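Local atomic coordinates of ribose 5-phosphate isomerase RpiB (Thermoanaerobacter tengcongensis, PDB entry 4EGS), a protein that probably dephosphorylates phosphotyrosine in proteins through this N-terminal low molecular weight phosphatase domain of a longer chain that probably also interconverts aldoses and ketoses. Residues G171-D174 with K175-K179; G156-L159 with E160-K163. All blocks are in the same frame, centred on the assembly; numbering follows the deposited sequence.

Contact 1 (G171-D174 with K175-K179)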
ATOM      1  N   GLY A 171     -11.362   7.515 -12.038  1.00 34.36           N
ATOM      2  CA  GLY A 171     -10.145   8.275 -12.256  1.00 35.74           C
ATOM      3  C   GLY A 171      -9.414   8.555 -10.957  1.00 32.76           C
ATOM      4  O   GLY A 171      -8.188   8.474 -10.894  1.00 33.83           O
ATOM      5  N   LEU A 172     -10.173   8.883  -9.916  1.00 30.55           N
ATOM      6  CA  LEU A 172      -9.601   9.170  -8.607  1.00 30.68           C
ATOM      7  C   LEU A 172      -9.018   7.918  -7.963  1.00 32.09           C
ATOM      8  O   LEU A 172      -7.975   7.973  -7.311  1.00 32.98           O
ATOM      9  CB  LEU A 172     -10.655   9.783  -7.684  1.00 30.88           C
ATOM     10  CG  LEU A 172     -11.178  11.173  -8.043  1.00 29.36           C
ATOM     11  CD1 LEU A 172     -12.312  11.556  -7.112  1.00 29.52           C
ATOM     12  CD2 LEU A 172     -10.062  12.204  -7.991  1.00 29.76           C
ATOM     13  N   ILE A 173      -9.697   6.789  -8.140  1.00 31.25           N
ATOM     14  CA  ILE A 173      -9.234   5.526  -7.576  1.00 30.30           C
ATOM     15  C   ILE A 173      -7.962   5.042  -8.284  1.00 33.15           C
ATOM     16  O   ILE A 173      -7.113   4.382  -7.678  1.00 34.04           O
ATOM     17  CB  ILE A 173     -10.362   4.455  -7.560  1.00 30.36           C
ATOM     18  CG1 ILE A 173     -11.062   4.445  -6.197  1.00 33.17           C
ATOM     19  CG2 ILE A 173      -9.824   3.067  -7.840  1.00 29.20           C
ATOM     20  CD1 ILE A 173     -12.438   5.070  -6.195  1.00 29.14           C
ATOM     21  N   ASP A 174      -7.820   5.400  -9.558  1.00 34.45           N
ATOM     22  CA  ASP A 174      -6.582   5.145 -10.292  1.00 33.49           C
ATOM     23  C   ASP A 174      -5.393   5.802  -9.592  1.00 32.62           C
ATOM     24  O   ASP A 174      -4.344   5.180  -9.417  1.00 34.61           O
ATOM     25  CB  ASP A 174      -6.682   5.654 -11.733  1.00 35.54           C
ATOM     26  CG  ASP A 174      -7.335   4.650 -12.664  1.00 35.18           C
ATOM     27  OD1 ASP A 174      -7.406   3.456 -12.302  1.00 36.71           O
ATOM     28  OD2 ASP A 174      -7.766   5.051 -13.766  1.00 35.42           O
ATOM     29  N   LYS A 175      -5.567   7.058  -9.192  1.00 30.78           N
ATOM     30  CA  LYS A 175      -4.531   7.779  -8.459  1.00 32.29           C
ATOM     31  C   LYS A 175      -4.357   7.183  -7.068  1.00 32.94           C
ATOM     32  O   LYS A 175      -3.244   7.111  -6.547  1.00 31.55           O
ATOM     33  CB  LYS A 175      -4.884   9.263  -8.337  1.00 30.53           C
ATOM     34  CG  LYS A 175      -5.192   9.959  -9.650  1.00 31.25           C
ATOM     35  CD  LYS A 175      -5.208  11.470  -9.468  1.00 32.53           C
ATOM     36  CE  LYS A 175      -5.923  12.166 -10.616  1.00 34.04           C
ATOM     37  NZ  LYS A 175      -5.379  11.776 -11.947  1.00 35.70           N
ATOM     38  N   LEU A 176      -5.472   6.766  -6.476  1.00 32.88           N
ATOM     39  CA  LEU A 176      -5.483   6.178  -5.142  1.00 32.20           C
ATOM     40  C   LEU A 176      -4.612   4.929  -5.100  1.00 31.72           C
ATOM     41  O   LEU A 176      -3.740   4.796  -4.243  1.00 32.36           O
ATOM     42  CB  LEU A 176      -6.916   5.808  -4.750  1.00 30.68           C
ATOM     43  CG  LEU A 176      -7.388   5.993  -3.306  1.00 30.45           C
ATOM     44  CD1 LEU A 176      -8.512   5.013  -2.993  1.00 28.59           C
ATOM     45  CD2 LEU A 176      -6.253   5.854  -2.306  1.00 30.74           C
ATOM     46  N   ILE A 177      -4.860   4.020  -6.037  1.00 30.15           N
ATOM     47  CA  ILE A 177      -4.164   2.739  -6.088  1.00 33.39           C
ATOM     48  C   ILE A 177      -2.649   2.894  -6.248  1.00 35.96           C
ATOM     49  O   ILE A 177      -1.872   2.152  -5.643  1.00 36.91           O
ATOM     50  CB  ILE A 177      -4.754   1.837  -7.195  1.00 31.58           C
ATOM     51  CG1 ILE A 177      -6.135   1.335  -6.769  1.00 31.34           C
ATOM     52  CG2 ILE A 177      -3.839   0.664  -7.499  1.00 34.34           C
ATOM     53  CD1 ILE A 177      -6.726   0.305  -7.695  1.00 30.33           C
ATOM     54  N   GLU A 178      -2.230   3.872  -7.044  1.00 35.66           N
ATOM     55  CA  GLU A 178      -0.806   4.144  -7.213  1.00 34.85           C
ATOM     56  C   GLU A 178      -0.164   4.694  -5.940  1.00 34.80           C
ATOM     57  O   GLU A 178       0.958   4.324  -5.597  1.00 34.34           O
ATOM     58  CB  GLU A 178      -0.564   5.095  -8.385  1.00 35.39           C
ATOM     59  CG  GLU A 178      -0.567   4.411  -9.739  1.00 37.34           C
ATOM     60  CD  GLU A 178       0.093   5.250 -10.813  1.00 42.58           C
ATOM     61  OE1 GLU A 178       0.878   4.691 -11.609  1.00 44.43           O
ATOM     62  OE2 GLU A 178      -0.173   6.470 -10.862  1.00 47.52           O
ATOM     63  N   LYS A 179      -0.875   5.576  -5.243  1.00 34.59           N
ATOM     64  CA  LYS A 179      -0.372   6.133  -3.990  1.00 35.66           C
ATOM     65  C   LYS A 179      -0.301   5.067  -2.902  1.00 35.69           C
ATOM     66  O   LYS A 179       0.642   5.036  -2.111  1.00 35.07           O
ATOM     67  CB  LYS A 179      -1.238   7.305  -3.516  1.00 33.86           C
ATOM     68  CG  LYS A 179      -0.533   8.653  -3.564  1.00 35.26           C
ATOM     69  CD  LYS A 179      -1.248   9.696  -2.715  1.00 31.77           C
ATOM     70  CE  LYS A 179      -1.049   9.437  -1.231  1.00 30.59           C
ATOM     71  NZ  LYS A 179       0.387   9.473  -0.844  1.00 39.70           N
TER
HETATM   72  O   HOH W   1      -6.724   9.285 -12.895  1.00 33.75           O
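The last turns of helix 159-179, the last helix of this N-terminal phosphatase domain, are joined here by i to i+4 bonds and by side chains one turn apart. Two of the backbone bonds are short: Ile-177 N reaches Ile-173 O at 2.8 Å with an N-H...O angle of 164°, and Leu-176 N reaches Leu-172 O at 2.9 Å. The bonds on the outer side, from Lys-175 N to Gly-171 O and from Glu-178 N to Asp-174 O, are weak, both 3.4 Å long.

Ile-173 branches between two partners. Its CG1 lies 4.1 Å from Leu-176 CD1, one turn ahead, while its CG2 lies 4.2 Å from Ile-177 CD1; in both pairs the side chains meet at a slant. Ile-177 has CG1 anti to its carbonyl carbon (chi1 -72°), a setting that lays CG1 3.3 Å from Ile-173 O, the same oxygen that accepts from its amide.

On the outer side, Lys-175 runs back along the helix and bends at its end (chi4 -53°). A water bridges the turn, donating to Gly-171 O at 2.6 Å and accepting from Lys-175 NZ at 3.0 Å, and so gives this carbonyl a second donor besides its weak amide bond.

Ile-173 and Ile-177 both pack on helix 47-61, through Ile-54 and Phe-55 respectively and through Lys-58, whereas Leu-176 rests on Phe-144 in the loop that follows strand 138-140. Beyond Ile-177 the helix meets the second subunit, where Lys-64 of that subunit hydrogen-bonds Glu-178 O.

Contact 2 (G156-L159 with E160-K163); sequences GMPL and EVYK
Val-161 fits its branched side chain against the bend made by Met-157 and Pro-158 where the loop turns into helix 159-179. Its CB lies 3.5 Å from Met-157 CB, and both methyls pack on that same carbon; CG1 also reaches Met-157 CG, and CG2 also reaches Pro-158 CD at 4.0 Å. With CG1 anti to the backbone N (chi1 -173°), CG2 is the branch turned to the proline.

Beside this, the Tyr-162 ring presents an edge to the loop, CE1 lying 3.3 Å from Met-157 O, near the ring plane. Leu-159 touches the base of the tyrosine, CD2 3.9 Å from Tyr-162 CB and the two side chains almost at right angles, before leading off onto Glu-87 and Lys-91 of helix 83-93.

Pro-158 is the N-cap residue. Its carbonyl accepts from Val-161 N at 2.9 Å, the donor standing 47° out of the carbonyl plane, and more weakly from Tyr-162 N at 3.4 Å.

Lys-163 curls back over the first turn to a weak salt bridge with Glu-160, NZ to OE2 3.5 Å. Chemically the junction is mixed: beside the carbon contacts, Pro-158 O takes one good and one weak amide bond, and Lys-163 N bonds Leu-159 O at 2.6 Å, tying the loop to the first helical turn.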
ATOM      1  N   GLY A 156     -31.098  10.532  -7.294  1.00 36.98           N
ATOM      2  CA  GLY A 156     -32.257  10.732  -8.154  1.00 35.88           C
ATOM      3  C   GLY A 156     -31.949  11.419  -9.471  1.00 35.17           C
ATOM      4  O   GLY A 156     -32.854  11.820 -10.210  1.00 35.03           O
ATOM      5  N   MET A 157     -30.663  11.547  -9.768  1.00 32.87           N
ATOM      6  CA  MET A 157     -30.216  12.190 -10.992  1.00 33.43           C
ATOM      7  C   MET A 157     -30.268  11.211 -12.160  1.00 33.29           C
ATOM      8  O   MET A 157     -30.225   9.997 -11.956  1.00 33.62           O
ATOM      9  CB  MET A 157     -28.794  12.722 -10.809  1.00 32.80           C
ATOM     10  CG  MET A 157     -28.644  13.779  -9.723  1.00 32.73           C
ATOM     11  SD  MET A 157     -29.564  15.294 -10.061  1.00 33.86           S
ATOM     12  CE  MET A 157     -31.045  15.044  -9.079  1.00 34.89           C
ATOM     13  N   PRO A 158     -30.376  11.739 -13.390  1.00 33.04           N
ATOM     14  CA  PRO A 158     -30.331  10.906 -14.598  1.00 32.94           C
ATOM     15  C   PRO A 158     -29.052  10.076 -14.667  1.00 33.84           C
ATOM     16  O   PRO A 158     -28.058  10.435 -14.034  1.00 34.87           O
ATOM     17  CB  PRO A 158     -30.353  11.938 -15.727  1.00 31.02           C
ATOM     18  CG  PRO A 158     -31.082  13.098 -15.150  1.00 33.57           C
ATOM     19  CD  PRO A 158     -30.685  13.147 -13.703  1.00 32.25           C
ATOM     20  N   LEU A 159     -29.080   8.986 -15.430  1.00 32.44           N
ATOM     21  CA  LEU A 159     -27.955   8.055 -15.498  1.00 34.81           C
ATOM     22  C   LEU A 159     -26.640   8.709 -15.909  1.00 35.11           C
ATOM     23  O   LEU A 159     -25.570   8.291 -15.468  1.00 35.66           O
ATOM     24  CB  LEU A 159     -28.268   6.887 -16.437  1.00 35.63           C
ATOM     25  CG  LEU A 159     -28.476   5.527 -15.769  1.00 33.80           C
ATOM     26  CD1 LEU A 159     -28.552   4.424 -16.814  1.00 35.01           C
ATOM     27  CD2 LEU A 159     -27.368   5.245 -14.766  1.00 30.65           C
ATOM     28  N   GLU A 160     -26.725   9.731 -16.758  1.00 34.24           N
ATOM     29  CA  GLU A 160     -25.538  10.457 -17.201  1.00 36.39           C
ATOM     30  C   GLU A 160     -24.779  11.069 -16.027  1.00 34.95           C
ATOM     31  O   GLU A 160     -23.549  11.140 -16.040  1.00 33.90           O
ATOM     32  CB  GLU A 160     -25.913  11.540 -18.214  1.00 36.17           C
ATOM     33  CG  GLU A 160     -25.930  11.055 -19.654  1.00 37.21           C
ATOM     34  CD  GLU A 160     -24.541  10.733 -20.171  1.00 38.34           C
ATOM     35  OE1 GLU A 160     -23.561  11.286 -19.629  1.00 41.97           O
ATOM     36  OE2 GLU A 160     -24.429   9.926 -21.119  1.00 36.75           O
ATOM     37  N   VAL A 161     -25.519  11.504 -15.013  1.00 34.12           N
ATOM     38  CA  VAL A 161     -24.914  12.049 -13.804  1.00 34.24           C
ATOM     39  C   VAL A 161     -24.253  10.931 -13.007  1.00 30.86           C
ATOM     40  O   VAL A 161     -23.144  11.093 -12.497  1.00 30.89           O
ATOM     41  CB  VAL A 161     -25.953  12.760 -12.922  1.00 32.53           C
ATOM     42  CG1 VAL A 161     -25.271  13.471 -11.763  1.00 30.90           C
ATOM     43  CG2 VAL A 161     -26.760  13.742 -13.747  1.00 32.52           C
ATOM     44  N   TYR A 162     -24.943   9.798 -12.902  1.00 32.62           N
ATOM     45  CA  TYR A 162     -24.373   8.604 -12.289  1.00 30.96           C
ATOM     46  C   TYR A 162     -23.154   8.164 -13.082  1.00 31.32           C
ATOM     47  O   TYR A 162     -22.171   7.684 -12.519  1.00 32.80           O
ATOM     48  CB  TYR A 162     -25.398   7.469 -12.256  1.00 29.63           C
ATOM     49  CG  TYR A 162     -26.299   7.465 -11.042  1.00 30.83           C
ATOM     50  CD1 TYR A 162     -27.505   8.150 -11.045  1.00 30.55           C
ATOM     51  CD2 TYR A 162     -25.946   6.763  -9.896  1.00 30.63           C
ATOM     52  CE1 TYR A 162     -28.333   8.142  -9.939  1.00 30.48           C
ATOM     53  CE2 TYR A 162     -26.765   6.750  -8.784  1.00 30.13           C
ATOM     54  CZ  TYR A 162     -27.957   7.442  -8.811  1.00 30.29           C
ATOM     55  OH  TYR A 162     -28.776   7.431  -7.705  1.00 32.97           O
ATOM     56  N   LYS A 163     -23.230   8.332 -14.398  1.00 33.49           N
ATOM     57  CA  LYS A 163     -22.141   7.961 -15.290  1.00 33.16           C
ATOM     58  C   LYS A 163     -20.933   8.858 -15.067  1.00 33.17           C
ATOM     59  O   LYS A 163     -19.805   8.378 -14.970  1.00 32.41           O
ATOM     60  CB  LYS A 163     -22.599   8.042 -16.747  1.00 34.05           C
ATOM     61  CG  LYS A 163     -21.594   7.502 -17.751  1.00 36.11           C
ATOM     62  CD  LYS A 163     -22.092   7.638 -19.187  1.00 37.23           C
ATOM     63  CE  LYS A 163     -23.221   6.661 -19.506  1.00 38.57           C
ATOM     64  NZ  LYS A 163     -24.564   7.117 -19.041  1.00 37.79           N
TER

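Contact 2 starts helix 159-179 and contact 1 ends it; their centres are 23 Å apart and their nearest atoms about 9 Å, with no touch. The helix itself is the link. Its start lies by the phosphatase pocket, where bicarbonate is bound by residues 41-47 and Asp-153: the side chain of Tyr-162 packs on Cys-46 and is about 6 Å from that of Asp-153, the predicted proton donor, and about 8 Å from that of Arg-47. Contact 1 approaches through Ile-173, a layer further off, whose side chain is about 9 Å from that of Arg-47 and about 12 Å from that of Cys-41, the predicted nucleophile; its later residues adjoin the second subunit.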